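Local coordinates for RILP-like protein 2 (Mus musculus, PDB 4KP3) that helps shape cells and neurons, supporting the formation and upkeep of dendritic spines, and takes part in protein transport, including transport away from primary cilia, at residues E[32-37]-E[70-75]. Residues are numbered along the deposited sequence; the frame is centred on the assembly and turned at random.
Sequences LTTDDV and MLETLV
Val-75 sets its two methyls against the turn that leads into helix 34-49. CG1, anti to the backbone N (chi1 167°), reaches the backbone of Leu-32 and Thr-33, lying 3.3 Å from Leu-32 O, while CG2 packs on Leu-32 CB at 4.0 Å. In the first turn of that helix, Val-37 sends its two methyls to different partners. Its CG1 comes crosswise onto Glu-72, 4.0 Å from Glu-72 CB, and CG2 touches both Leu-71 CG and Val-75 CG2, 4.1 Å from each. Replacing Val-37 by an alanine removes both methyls and is likely to open a gap beside Leu-71 and Val-75 and to uncover the base of the Glu-72 side chain. Thr-34 flanks this apolar patch; its CG2 lies 4.1 Å from both Glu-72 O and Val-75 CG1, where the backbones come nearest (Thr-34 CA to Glu-72 CA, 5.8 Å). No hydrogen bond joins the two segments. Within 32-37 a capping box closes the helix start: Asp-36 N donates to Thr-33 OG1 (3.1 Å), and Thr-33 N returns a bond to Asp-36 OD2 (3.1 Å), meeting it 43° above the carboxylate plane. That same OD2 also forms a salt bridge with Lys-27. The extended Glu-72 chain brings OE2 to a hydrogen bond with Tyr-38 OH, a second tie between the same two helices. The contact thus joins the N-terminus of helix 34-49 to the first half of the long helix 55-100 in the RH1 domain, as part of a helical hairpin. Leu-71 and Val-75 also pack on Leu-74 of the second subunit, consistent with dimerization, whereas Val-37 and Glu-72 touch a chain of another protein.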
ATOM      1  N   LEU E  32     -10.237   4.264  14.494  1.00 41.38           N
ATOM      2  CA  LEU E  32      -9.008   4.923  14.083  1.00 41.94           C
ATOM      3  C   LEU E  32      -9.121   6.419  14.359  1.00 44.11           C
ATOM      4  O   LEU E  32     -10.191   7.009  14.205  1.00 46.34           O
ATOM      5  CB  LEU E  32      -8.742   4.698  12.591  1.00 39.63           C
ATOM      6  CG  LEU E  32      -8.330   3.293  12.142  1.00 39.59           C
ATOM      7  CD1 LEU E  32      -8.387   3.211  10.624  1.00 33.27           C
ATOM      8  CD2 LEU E  32      -6.933   2.983  12.653  1.00 39.27           C
ATOM      9  N   THR E  33      -8.017   7.020  14.791  1.00 39.65           N
ATOM     10  CA  THR E  33      -7.892   8.474  14.820  1.00 35.77           C
ATOM     11  C   THR E  33      -7.003   8.892  13.656  1.00 37.23           C
ATOM     12  O   THR E  33      -6.347   8.048  13.042  1.00 42.97           O
ATOM     13  CB  THR E  33      -7.231   8.961  16.108  1.00 41.32           C
ATOM     14  OG1 THR E  33      -5.844   8.607  16.083  1.00 37.38           O
ATOM     15  CG2 THR E  33      -7.901   8.339  17.323  1.00 35.94           C
ATOM     16  N   THR E  34      -6.961  10.185  13.350  1.00 38.15           N
ATOM     17  CA  THR E  34      -6.073  10.656  12.288  1.00 39.98           C
ATOM     18  C   THR E  34      -4.607  10.407  12.657  1.00 42.70           C
ATOM     19  O   THR E  34      -3.770  10.200  11.779  1.00 50.05           O
ATOM     20  CB  THR E  34      -6.307  12.145  11.926  1.00 38.37           C
ATOM     21  OG1 THR E  34      -6.242  12.949  13.108  1.00 43.55           O
ATOM     22  CG2 THR E  34      -7.669  12.333  11.266  1.00 38.74           C
ATOM     23  N   ASP E  35      -4.309  10.407  13.955  1.00 44.29           N
ATOM     24  CA  ASP E  35      -2.977  10.039  14.438  1.00 44.85           C
ATOM     25  C   ASP E  35      -2.617   8.600  14.064  1.00 46.47           C
ATOM     26  O   ASP E  35      -1.488   8.329  13.653  1.00 49.71           O
ATOM     27  CB  ASP E  35      -2.872  10.219  15.954  1.00 46.06           C
ATOM     28  CG  ASP E  35      -2.707  11.670  16.362  1.00 50.08           C
ATOM     29  OD1 ASP E  35      -2.205  12.462  15.538  1.00 45.35           O
ATOM     30  OD2 ASP E  35      -3.071  12.015  17.508  1.00 53.23           O
ATOM     31  N   ASP E  36      -3.576   7.687  14.214  1.00 39.94           N
ATOM     32  CA  ASP E  36      -3.369   6.287  13.847  1.00 38.44           C
ATOM     33  C   ASP E  36      -3.048   6.144  12.363  1.00 35.34           C
ATOM     34  O   ASP E  36      -2.201   5.340  11.975  1.00 43.01           O
ATOM     35  CB  ASP E  36      -4.597   5.444  14.186  1.00 39.43           C
ATOM     36  CG  ASP E  36      -4.825   5.318  15.677  1.00 46.24           C
ATOM     37  OD1 ASP E  36      -3.843   5.420  16.443  1.00 48.27           O
ATOM     38  OD2 ASP E  36      -5.988   5.111  16.079  1.00 53.16           O
ATOM     39  N   VAL E  37      -3.725   6.934  11.538  1.00 31.51           N
ATOM     40  CA  VAL E  37      -3.490   6.920  10.100  1.00 36.95           C
ATOM     41  C   VAL E  37      -2.067   7.400   9.803  1.00 41.18           C
ATOM     42  O   VAL E  37      -1.346   6.789   9.011  1.00 41.12           O
ATOM     43  CB  VAL E  37      -4.527   7.799   9.360  1.00 33.62           C
ATOM     44  CG1 VAL E  37      -4.211   7.890   7.876  1.00 26.50           C
ATOM     45  CG2 VAL E  37      -5.928   7.260   9.582  1.00 24.57           C
ATOM     46  N   MET E  70      -7.223   9.169   1.505  1.00 26.85           N
ATOM     47  CA  MET E  70      -8.661   8.915   1.534  1.00 27.71           C
ATOM     48  C   MET E  70      -9.060   8.362   2.888  1.00 29.36           C
ATOM     49  O   MET E  70     -10.111   8.713   3.427  1.00 28.59           O
ATOM     50  CB  MET E  70      -9.077   7.966   0.405  1.00 31.42           C
ATOM     51  CG  MET E  70      -8.895   8.583  -0.975  1.00 39.30           C
ATOM     52  SD  MET E  70      -9.398   7.525  -2.336  1.00 53.75           S
ATOM     53  CE  MET E  70      -8.457   6.059  -1.980  1.00 38.18           C
ATOM     54  N   LEU E  71      -8.200   7.513   3.441  1.00 30.09           N
ATOM     55  CA  LEU E  71      -8.406   6.963   4.773  1.00 24.31           C
ATOM     56  C   LEU E  71      -8.401   8.073   5.820  1.00 25.73           C
ATOM     57  O   LEU E  71      -9.281   8.115   6.679  1.00 33.06           O
ATOM     58  CB  LEU E  71      -7.328   5.925   5.091  1.00 31.62           C
ATOM     59  CG  LEU E  71      -7.495   5.161   6.403  1.00 33.04           C
ATOM     60  CD1 LEU E  71      -8.744   4.327   6.349  1.00 33.30           C
ATOM     61  CD2 LEU E  71      -6.292   4.276   6.671  1.00 37.79           C
ATOM     62  N   GLU E  72      -7.415   8.969   5.750  1.00 28.26           N
ATOM     63  CA  GLU E  72      -7.356  10.111   6.663  1.00 25.73           C
ATOM     64  C   GLU E  72      -8.643  10.929   6.621  1.00 30.08           C
ATOM     65  O   GLU E  72      -9.245  11.208   7.662  1.00 28.32           O
ATOM     66  CB  GLU E  72      -6.166  11.035   6.361  1.00 29.93           C
ATOM     67  CG  GLU E  72      -6.050  12.189   7.377  1.00 33.31           C
ATOM     68  CD  GLU E  72      -5.230  13.376   6.885  1.00 41.82           C
ATOM     69  OE1 GLU E  72      -4.680  13.316   5.765  1.00 45.84           O
ATOM     70  OE2 GLU E  72      -5.146  14.381   7.627  1.00 37.57           O
ATOM     71  N   THR E  73      -9.065  11.302   5.413  1.00 26.90           N
ATOM     72  CA  THR E  73     -10.269  12.115   5.239  1.00 24.66           C
ATOM     73  C   THR E  73     -11.507  11.477   5.874  1.00 30.12           C
ATOM     74  O   THR E  73     -12.192  12.117   6.674  1.00 33.70           O
ATOM     75  CB  THR E  73     -10.546  12.423   3.756  1.00 33.23           C
ATOM     76  OG1 THR E  73      -9.428  13.127   3.196  1.00 28.70           O
ATOM     77  CG2 THR E  73     -11.800  13.272   3.611  1.00 23.22           C
ATOM     78  N   LEU E  74     -11.783  10.220   5.532  1.00 27.26           N
ATOM     79  CA  LEU E  74     -12.954   9.524   6.068  1.00 28.12           C
ATOM     80  C   LEU E  74     -12.904   9.379   7.586  1.00 29.61           C
ATOM     81  O   LEU E  74     -13.930   9.502   8.256  1.00 34.21           O
ATOM     82  CB  LEU E  74     -13.132   8.151   5.409  1.00 24.78           C
ATOM     83  CG  LEU E  74     -13.580   8.177   3.948  1.00 29.16           C
ATOM     84  CD1 LEU E  74     -13.873   6.775   3.453  1.00 23.39           C
ATOM     85  CD2 LEU E  74     -14.796   9.067   3.780  1.00 22.54           C
ATOM     86  N   VAL E  75     -11.718   9.117   8.126  1.00 28.78           N
ATOM     87  CA  VAL E  75     -11.548   9.073   9.575  1.00 28.37           C
ATOM     88  C   VAL E  75     -11.814  10.455  10.179  1.00 32.94           C
ATOM     89  O   VAL E  75     -12.562  10.584  11.148  1.00 31.62           O
ATOM     90  CB  VAL E  75     -10.141   8.562   9.976  1.00 33.69           C
ATOM     91  CG1 VAL E  75      -9.863   8.819  11.462  1.00 29.86           C
ATOM     92  CG2 VAL E  75     -10.000   7.080   9.657  1.00 28.82           C
TER